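Local coordinates for protein ATP phosphoribosyltransferase (Methanobacterium thermoautotrophicum, PDB 2VD3) that probably catalyses the magnesium-dependent condensation of ATP with 5-phosphoribosyl 1-diphosphate, the first and rate-controlling step of histidine biosynthesis, and binds histidine as its inhibitor, at residues A66-V77 with L180-N189; R204-D212 with V281-P289. All blocks are in the same frame, centred on the assembly; numbering follows the deposited sequence.

Contact 1. Residues A66-V77 with L180-N189; sequences ADLGITGYDLIV and LESSVKLIAN
Strand 68-72 runs antiparallel to strand 184-188, at 156° between their directions, inside the central mixed sheet of a periplasmic-binding-protein-like domain. Gly69 and Ile187, then Thr71 and Lys185, form hydrogen-bonded pairs; the bond from Lys185 N to Thr71 O, 2.8 Å, is nearly straight. Asn189 N to Asp67 O and Tyr73 N to Ser183 O extend the pairing at both ends. On one face Ile70 CG2 meets Val184 CG1 at 3.7 Å, while Leu68 CD2 lies on Ala188 CB. On the other, Ile76 CD1 meets Ile187 CG2 tip to tip at 3.5 Å, which seats helix 73-77 against the sheet. Lys185 runs beside Tyr73, its CE near CB and CD1 of the tyrosine, and its amino group forms a salt bridge with Asp88. Leu180 divides its methyls between two residues of the first helical turn: CD1 approaches Tyr73 CE2, and CD2 lies 3.8 Å from Asp74 CB. Replacing Asp74 by a glycine would probably open a gap beside Leu180 CD2 and leave the Ser182 hydroxyl less closely packed. With OG anti to the backbone nitrogen (chi1 -176°), Ser182 accepts a hydrogen bond from Asp74 N, 3.1 Å from N to OG.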
loop_
_atom_site.group_PDB
_atom_site.type_symbol
_atom_site.label_atom_id
_atom_site.label_comp_id
_atom_site.label_asym_id
_atom_site.label_seq_id
_atom_site.Cartn_x
_atom_site.Cartn_y
_atom_site.Cartn_z
ATOM N N ALA A 66 -24.144 16.084 -9.823
ATOM C CA ALA A 66 -24.596 15.795 -8.459
ATOM C C ALA A 66 -25.534 16.917 -8.011
ATOM O O ALA A 66 -25.279 18.095 -8.275
ATOM C CB ALA A 66 -23.406 15.700 -7.506
ATOM N N ASP A 67 -26.608 16.552 -7.323
ATOM C CA ASP A 67 -27.540 17.531 -6.769
ATOM C C ASP A 67 -26.944 18.269 -5.590
ATOM O O ASP A 67 -27.197 19.459 -5.402
ATOM C CB ASP A 67 -28.817 16.836 -6.316
ATOM C CG ASP A 67 -29.402 15.987 -7.390
ATOM O OD1 ASP A 67 -30.056 16.548 -8.289
ATOM O OD2 ASP A 67 -29.194 14.757 -7.341
ATOM N N LEU A 68 -26.167 17.538 -4.798
ATOM C CA LEU A 68 -25.561 18.050 -3.578
ATOM C C LEU A 68 -24.137 17.533 -3.495
ATOM O O LEU A 68 -23.795 16.513 -4.112
ATOM C CB LEU A 68 -26.347 17.588 -2.339
ATOM C CG LEU A 68 -27.836 17.942 -2.183
ATOM C CD1 LEU A 68 -28.557 16.950 -1.279
ATOM C CD2 LEU A 68 -27.994 19.328 -1.634
ATOM N N GLY A 69 -23.301 18.242 -2.737
ATOM C CA GLY A 69 -21.926 17.827 -2.516
ATOM C C GLY A 69 -21.476 18.173 -1.120
ATOM O O GLY A 69 -22.050 19.043 -0.477
ATOM N N ILE A 70 -20.467 17.466 -0.638
ATOM C CA ILE A 70 -19.843 17.780 0.634
ATOM C C ILE A 70 -18.397 17.992 0.272
ATOM O O ILE A 70 -17.742 17.062 -0.181
ATOM C CB ILE A 70 -19.959 16.602 1.628
ATOM C CG1 ILE A 70 -21.426 16.368 2.024
ATOM C CG2 ILE A 70 -19.049 16.828 2.865
ATOM C CD1 ILE A 70 -21.649 15.121 2.886
ATOM N N THR A 71 -17.906 19.217 0.419
ATOM C CA THR A 71 -16.500 19.502 0.124
ATOM C C THR A 71 -16.011 20.738 0.870
ATOM O O THR A 71 -16.778 21.373 1.597
ATOM C CB THR A 71 -16.202 19.569 -1.418
ATOM O OG1 THR A 71 -14.785 19.622 -1.629
ATOM C CG2 THR A 71 -16.863 20.758 -2.086
ATOM N N GLY A 72 -14.734 21.064 0.693
ATOM C CA GLY A 72 -14.107 22.148 1.431
ATOM C C GLY A 72 -14.387 23.475 0.778
ATOM O O GLY A 72 -14.449 23.562 -0.441
ATOM N N TYR A 73 -14.559 24.510 1.601
ATOM C CA TYR A 73 -14.834 25.869 1.136
ATOM C C TYR A 73 -13.704 26.406 0.261
ATOM O O TYR A 73 -13.957 27.089 -0.727
ATOM C CB TYR A 73 -15.075 26.791 2.335
ATOM C CG TYR A 73 -15.441 28.216 1.978
ATOM C CD1 TYR A 73 -16.624 28.508 1.298
ATOM C CD2 TYR A 73 -14.614 29.274 2.339
ATOM C CE1 TYR A 73 -16.964 29.820 0.982
ATOM C CE2 TYR A 73 -14.942 30.590 2.021
ATOM C CZ TYR A 73 -16.118 30.854 1.348
ATOM O OH TYR A 73 -16.437 32.154 1.026
ATOM N N ASP A 74 -12.459 26.092 0.622
ATOM C CA ASP A 74 -11.311 26.494 -0.185
ATOM C C ASP A 74 -11.434 26.024 -1.634
ATOM O O ASP A 74 -11.163 26.779 -2.568
ATOM C CB ASP A 74 -9.997 26.010 0.436
ATOM C CG ASP A 74 -10.010 24.521 0.804
ATOM O OD1 ASP A 74 -9.052 24.089 1.458
ATOM O OD2 ASP A 74 -10.953 23.779 0.461
ATOM N N LEU A 75 -11.862 24.781 -1.810
ATOM C CA LEU A 75 -11.991 24.183 -3.136
ATOM C C LEU A 75 -13.136 24.842 -3.903
ATOM O O LEU A 75 -12.975 25.197 -5.065
ATOM C CB LEU A 75 -12.133 22.648 -3.045
ATOM C CG LEU A 75 -10.982 21.917 -2.306
ATOM C CD1 LEU A 75 -11.255 20.433 -2.099
ATOM C CD2 LEU A 75 -9.633 22.107 -3.001
ATOM N N ILE A 76 -14.265 25.049 -3.226
ATOM C CA ILE A 76 -15.407 25.775 -3.789
ATOM C C ILE A 76 -14.983 27.170 -4.248
ATOM O O ILE A 76 -15.307 27.588 -5.356
ATOM C CB ILE A 76 -16.587 25.895 -2.774
ATOM C CG1 ILE A 76 -17.027 24.509 -2.277
ATOM C CG2 ILE A 76 -17.753 26.647 -3.395
ATOM C CD1 ILE A 76 -18.045 24.530 -1.159
ATOM N N VAL A 77 -14.240 27.883 -3.410
ATOM C CA VAL A 77 -13.803 29.223 -3.774
ATOM C C VAL A 77 -12.779 29.209 -4.905
ATOM O O VAL A 77 -12.890 30.013 -5.834
ATOM C CB VAL A 77 -13.292 30.024 -2.558
ATOM C CG1 VAL A 77 -12.509 31.251 -3.011
ATOM C CG2 VAL A 77 -14.470 30.450 -1.693
ATOM N N LEU A 180 -7.607 32.979 3.838
ATOM C CA LEU A 180 -8.947 32.402 3.787
ATOM C C LEU A 180 -9.150 31.432 4.940
ATOM O O LEU A 180 -8.258 30.636 5.262
ATOM C CB LEU A 180 -9.165 31.666 2.453
ATOM C CG LEU A 180 -10.513 30.987 2.182
ATOM C CD1 LEU A 180 -11.350 31.771 1.166
ATOM C CD2 LEU A 180 -10.287 29.577 1.703
ATOM N N GLU A 181 -10.321 31.510 5.562
ATOM C CA GLU A 181 -10.745 30.516 6.532
ATOM C C GLU A 181 -11.597 29.493 5.801
ATOM O O GLU A 181 -12.538 29.843 5.077
ATOM C CB GLU A 181 -11.539 31.148 7.677
ATOM C CG GLU A 181 -10.858 32.323 8.366
ATOM C CD GLU A 181 -9.588 31.942 9.107
ATOM O OE1 GLU A 181 -9.261 30.735 9.184
ATOM O OE2 GLU A 181 -8.919 32.863 9.621
ATOM N N SER A 182 -11.249 28.229 5.968
ATOM C CA SER A 182 -11.952 27.172 5.276
ATOM C C SER A 182 -12.617 26.203 6.239
ATOM O O SER A 182 -12.116 25.918 7.339
ATOM C CB SER A 182 -11.011 26.413 4.353
ATOM O OG SER A 182 -11.731 25.459 3.617
ATOM N N SER A 183 -13.757 25.696 5.798
ATOM C CA SER A 183 -14.491 24.720 6.548
ATOM C C SER A 183 -15.235 23.883 5.526
ATOM O O SER A 183 -15.397 24.308 4.372
ATOM C CB SER A 183 -15.450 25.423 7.501
ATOM O OG SER A 183 -16.253 24.496 8.201
ATOM N N VAL A 184 -15.662 22.692 5.939
ATOM C CA VAL A 184 -16.419 21.807 5.064
ATOM C C VAL A 184 -17.885 22.246 4.957
ATOM O O VAL A 184 -18.544 22.562 5.953
ATOM C CB VAL A 184 -16.311 20.321 5.504
ATOM C CG1 VAL A 184 -17.195 19.456 4.629
ATOM C CG2 VAL A 184 -14.875 19.849 5.405
ATOM N N LYS A 185 -18.396 22.246 3.735
ATOM C CA LYS A 185 -19.733 22.750 3.481
ATOM C C LYS A 185 -20.593 21.683 2.840
ATOM O O LYS A 185 -20.074 20.787 2.192
ATOM C CB LYS A 185 -19.655 23.974 2.570
ATOM C CG LYS A 185 -18.716 25.045 3.061
ATOM C CD LYS A 185 -19.300 25.791 4.247
ATOM C CE LYS A 185 -18.361 26.891 4.728
ATOM N NZ LYS A 185 -19.005 27.762 5.758
ATOM N N LEU A 186 -21.905 21.768 3.055
ATOM C CA LEU A 186 -22.882 21.048 2.231
ATOM C C LEU A 186 -23.361 22.023 1.172
ATOM O O LEU A 186 -23.823 23.126 1.497
ATOM C CB LEU A 186 -24.075 20.559 3.062
ATOM C CG LEU A 186 -25.230 19.908 2.273
ATOM C CD1 LEU A 186 -24.877 18.499 1.808
ATOM C CD2 LEU A 186 -26.544 19.899 3.064
ATOM N N ILE A 187 -23.246 21.624 -0.094
ATOM C CA ILE A 187 -23.638 22.505 -1.205
ATOM C C ILE A 187 -24.716 21.893 -2.073
ATOM O O ILE A 187 -25.010 20.701 -1.964
ATOM C CB ILE A 187 -22.439 22.937 -2.102
ATOM C CG1 ILE A 187 -21.696 21.719 -2.663
ATOM C CG2 ILE A 187 -21.515 23.884 -1.349
ATOM C CD1 ILE A 187 -20.676 22.065 -3.738
ATOM N N ALA A 188 -25.301 22.716 -2.943
ATOM C CA ALA A 188 -26.402 22.274 -3.760
ATOM C C ALA A 188 -26.434 22.950 -5.122
ATOM O O ALA A 188 -26.093 24.140 -5.254
ATOM C CB ALA A 188 -27.734 22.500 -3.029
ATOM N N ASN A 189 -26.852 22.173 -6.121
ATOM C CA ASN A 189 -27.185 22.699 -7.417
ATOM C C ASN A 189 -28.475 23.512 -7.272
ATOM O O ASN A 189 -29.380 23.127 -6.523
ATOM C CB ASN A 189 -27.372 21.547 -8.405
ATOM C CG ASN A 189 -27.693 22.020 -9.796
ATOM O OD1 ASN A 189 -28.856 22.187 -10.144
ATOM N ND2 ASN A 189 -26.669 22.249 -10.599
#

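Contact 2. Residues R204-D212 with V281-P289; sequences RTGIRGVID and VVPIERIIP
Ile288 lays its CD1 against Gly209 of helix 204-212, 3.9 Å from CA, and its side chain crosses that of Thr205 at about a right angle, Ile288 CD1 to Thr205 CG2 at 4.1 Å. CG1 of Ile288 stands anti to the carbonyl carbon, and a turn at chi2 (-86°) brings CD1 against the helix. The absence of a side chain at Gly209 permits this closeness, since a beta carbon would come within about 3.0 Å of that methyl. Here the C-terminal tail of the GlnB-like domain meets the helix, the axes of helix and strand 286-288 being 5.4 Å apart at 102°. One direct hydrogen bond joins them, from Ile287 N to Gly209 O at 3.0 Å; the donor sits above the carbonyl plane, 39° out of it. Arg286 CA also approaches Gly209 O, at 3.4 Å. The aliphatic part of Arg286 crosses Val210, Arg286 CG to Val210 CG2 at 3.7 Å. Beyond this apolar stem, Arg286 NH2 forms a salt bridge with Glu285 OE2, 2.8 Å away and close to the guanidinium plane; Glu261 and Arg217 of the second subunit pair with Arg286 and Glu285 respectively. Ile287 CD1 touches Asp212 O, and Ile287 also packs on Met238, which lines the pocket of the bound histidine. Strand 286-288 thus lies across helix 197-212, with helix 16-25 packed on Val210 and Glu285, while the same three strand residues pair antiparallel with a strand of the second subunit, continuing the sheet across the interface.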
loop_
_atom_site.group_PDB
_atom_site.type_symbol
_atom_site.label_atom_id
_atom_site.label_comp_id
_atom_site.label_asym_id
_atom_site.label_seq_id
_atom_site.Cartn_x
_atom_site.Cartn_y
_atom_site.Cartn_z
ATOM N N ARG A 204 -31.153 17.737 4.590
ATOM C CA ARG A 204 -30.629 18.915 5.276
ATOM C C ARG A 204 -31.026 18.937 6.751
ATOM O O ARG A 204 -30.201 19.248 7.603
ATOM C CB ARG A 204 -31.108 20.184 4.579
ATOM C CG ARG A 204 -30.348 21.442 4.919
ATOM C CD ARG A 204 -30.965 22.597 4.156
ATOM N NE ARG A 204 -30.332 23.880 4.438
ATOM C CZ ARG A 204 -30.714 25.038 3.897
ATOM N NH1 ARG A 204 -30.072 26.159 4.207
ATOM N NH2 ARG A 204 -31.735 25.082 3.044
ATOM N N THR A 205 -32.285 18.607 7.054
ATOM C CA THR A 205 -32.724 18.513 8.449
ATOM C C THR A 205 -31.940 17.425 9.191
ATOM O O THR A 205 -31.518 17.631 10.324
ATOM C CB THR A 205 -34.250 18.254 8.575
ATOM O OG1 THR A 205 -34.969 19.160 7.728
ATOM C CG2 THR A 205 -34.723 18.448 10.015
ATOM N N GLY A 206 -31.732 16.281 8.535
ATOM C CA GLY A 206 -31.020 15.146 9.133
ATOM C C GLY A 206 -29.601 15.523 9.491
ATOM O O GLY A 206 -29.165 15.343 10.633
ATOM N N ILE A 207 -28.889 16.062 8.504
ATOM C CA ILE A 207 -27.528 16.576 8.666
ATOM C C ILE A 207 -27.452 17.750 9.657
ATOM O O ILE A 207 -26.606 17.752 10.566
ATOM C CB ILE A 207 -26.917 16.958 7.287
ATOM C CG1 ILE A 207 -26.360 15.707 6.596
ATOM C CG2 ILE A 207 -25.848 18.045 7.429
ATOM C CD1 ILE A 207 -26.029 15.881 5.131
ATOM N N ARG A 208 -28.339 18.733 9.498
ATOM C CA ARG A 208 -28.346 19.897 10.392
ATOM C C ARG A 208 -28.520 19.440 11.835
ATOM O O ARG A 208 -27.830 19.931 12.725
ATOM C CB ARG A 208 -29.409 20.925 9.977
ATOM C CG ARG A 208 -29.302 22.319 10.635
ATOM C CD ARG A 208 -27.841 22.735 10.902
ATOM N NE ARG A 208 -27.680 24.158 11.216
ATOM C CZ ARG A 208 -26.766 24.648 12.056
ATOM N NH1 ARG A 208 -26.690 25.951 12.269
ATOM N NH2 ARG A 208 -25.932 23.838 12.695
ATOM N N GLY A 209 -29.408 18.467 12.039
ATOM C CA GLY A 209 -29.601 17.803 13.329
ATOM C C GLY A 209 -28.364 17.173 13.962
ATOM O O GLY A 209 -28.180 17.259 15.174
ATOM N N VAL A 210 -27.518 16.539 13.155
ATOM C CA VAL A 210 -26.269 15.937 13.646
ATOM C C VAL A 210 -25.265 17.010 14.071
ATOM O O VAL A 210 -24.511 16.815 15.027
ATOM C CB VAL A 210 -25.638 14.986 12.592
ATOM C CG1 VAL A 210 -24.223 14.566 12.974
ATOM C CG2 VAL A 210 -26.515 13.761 12.410
ATOM N N ILE A 211 -25.271 18.140 13.369
ATOM C CA ILE A 211 -24.357 19.240 13.663
ATOM C C ILE A 211 -24.709 19.933 14.969
ATOM O O ILE A 211 -23.823 20.363 15.712
ATOM C CB ILE A 211 -24.329 20.274 12.512
ATOM C CG1 ILE A 211 -23.562 19.705 11.315
ATOM C CG2 ILE A 211 -23.677 21.578 12.961
ATOM C CD1 ILE A 211 -23.896 20.400 10.052
ATOM N N ASP A 212 -26.004 20.045 15.250
ATOM C CA ASP A 212 -26.452 20.668 16.487
ATOM C C ASP A 212 -26.277 19.740 17.681
ATOM O O ASP A 212 -26.378 20.177 18.831
ATOM C CB ASP A 212 -27.912 21.125 16.371
ATOM C CG ASP A 212 -28.108 22.222 15.332
ATOM O OD1 ASP A 212 -27.161 23.010 15.094
ATOM O OD2 ASP A 212 -29.217 22.293 14.754
ATOM N N VAL A 281 -23.241 9.557 31.043
ATOM C CA VAL A 281 -23.205 10.422 29.887
ATOM C C VAL A 281 -23.585 9.552 28.708
ATOM O O VAL A 281 -22.863 8.622 28.369
ATOM C CB VAL A 281 -21.820 11.079 29.697
ATOM C CG1 VAL A 281 -21.871 12.100 28.570
ATOM C CG2 VAL A 281 -21.359 11.761 30.998
ATOM N N VAL A 282 -24.747 9.844 28.123
ATOM C CA VAL A 282 -25.343 9.051 27.048
ATOM C C VAL A 282 -25.230 9.868 25.750
ATOM O O VAL A 282 -25.482 11.074 25.768
ATOM C CB VAL A 282 -26.844 8.754 27.362
ATOM C CG1 VAL A 282 -27.480 7.875 26.300
ATOM C CG2 VAL A 282 -27.005 8.112 28.722
ATOM N N PRO A 283 -24.861 9.225 24.624
ATOM C CA PRO A 283 -24.717 9.983 23.385
ATOM C C PRO A 283 -26.059 10.419 22.790
ATOM O O PRO A 283 -27.080 9.735 22.966
ATOM C CB PRO A 283 -24.038 8.987 22.441
ATOM C CG PRO A 283 -24.473 7.652 22.937
ATOM C CD PRO A 283 -24.570 7.792 24.432
ATOM N N ILE A 284 -26.038 11.559 22.102
ATOM C CA ILE A 284 -27.185 12.043 21.353
ATOM C C ILE A 284 -26.790 12.130 19.878
ATOM O O ILE A 284 -25.812 12.795 19.536
ATOM C CB ILE A 284 -27.663 13.437 21.864
ATOM C CG1 ILE A 284 -28.067 13.361 23.346
ATOM C CG2 ILE A 284 -28.822 13.957 21.010
ATOM C CD1 ILE A 284 -28.374 14.721 23.999
ATOM N N GLU A 285 -27.549 11.477 19.004
ATOM C CA GLU A 285 -27.225 11.482 17.580
ATOM C C GLU A 285 -27.666 12.765 16.856
ATOM O O GLU A 285 -26.924 13.327 16.053
ATOM C CB GLU A 285 -27.810 10.239 16.909
ATOM C CG GLU A 285 -27.131 9.850 15.618
ATOM C CD GLU A 285 -27.743 8.610 15.004
ATOM O OE1 GLU A 285 -27.020 7.604 14.851
ATOM O OE2 GLU A 285 -28.947 8.633 14.683
ATOM N N ARG A 286 -28.876 13.222 17.144
ATOM C CA ARG A 286 -29.463 14.384 16.464
ATOM C C ARG A 286 -30.225 15.226 17.463
ATOM O O ARG A 286 -30.951 14.690 18.308
ATOM C CB ARG A 286 -30.446 13.939 15.390
ATOM C CG ARG A 286 -29.835 13.533 14.085
ATOM C CD ARG A 286 -30.819 12.740 13.226
ATOM N NE ARG A 286 -30.515 11.314 13.227
ATOM C CZ ARG A 286 -31.232 10.384 12.601
ATOM N NH1 ARG A 286 -32.322 10.704 11.902
ATOM N NH2 ARG A 286 -30.856 9.115 12.665
ATOM N N ILE A 287 -30.067 16.544 17.364
ATOM C CA ILE A 287 -30.917 17.474 18.100
ATOM C C ILE A 287 -31.659 18.377 17.119
ATOM O O ILE A 287 -31.065 18.894 16.171
ATOM C CB ILE A 287 -30.106 18.323 19.122
ATOM C CG1 ILE A 287 -29.367 17.408 20.093
ATOM C CG2 ILE A 287 -31.026 19.303 19.876
ATOM C CD1 ILE A 287 -28.539 18.136 21.127
ATOM N N ILE A 288 -32.961 18.542 17.339
ATOM C CA ILE A 288 -33.772 19.487 16.570
ATOM C C ILE A 288 -34.496 20.394 17.566
ATOM O O ILE A 288 -35.467 19.969 18.198
ATOM C CB ILE A 288 -34.811 18.782 15.657
ATOM C CG1 ILE A 288 -34.256 17.468 15.066
ATOM C CG2 ILE A 288 -35.363 19.770 14.580
ATOM C CD1 ILE A 288 -33.466 17.624 13.777
ATOM N N PRO A 289 -34.021 21.647 17.714
ATOM C CA PRO A 289 -34.462 22.481 18.833
ATOM C C PRO A 289 -35.946 22.824 18.762
ATOM O O PRO A 289 -36.496 23.072 17.684
ATOM C CB PRO A 289 -33.594 23.746 18.699
ATOM C CG PRO A 289 -32.430 23.330 17.817
ATOM C CD PRO A 289 -33.052 22.359 16.859
ATOM O OXT PRO A 289 -36.627 22.840 19.795
#

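Contact 1 is core: 16 of its 21 touching residues are buried, and no other chain reaches it. Contact 2 is partly buried and lies at a subunit interface, its segments 204-212 and 281-289 joining the catalytic part of the chain to the C-terminal region. The two share no element, and their centres are 21 Å apart, yet helix 197-212 follows soon after strand 173-188 in the chain, and the nearest atoms of the two contacts are about 4 Å apart without touching. The larger area of contact 1 (854 against 369 Å²) is consistent with paired strands plus a helix, against a single strand crossing a helix. Contact 1 relies on repeated backbone bonds and aliphatic packing; contact 2 has one backbone bond, close glycine packing and charged groups shared with a neighbouring subunit.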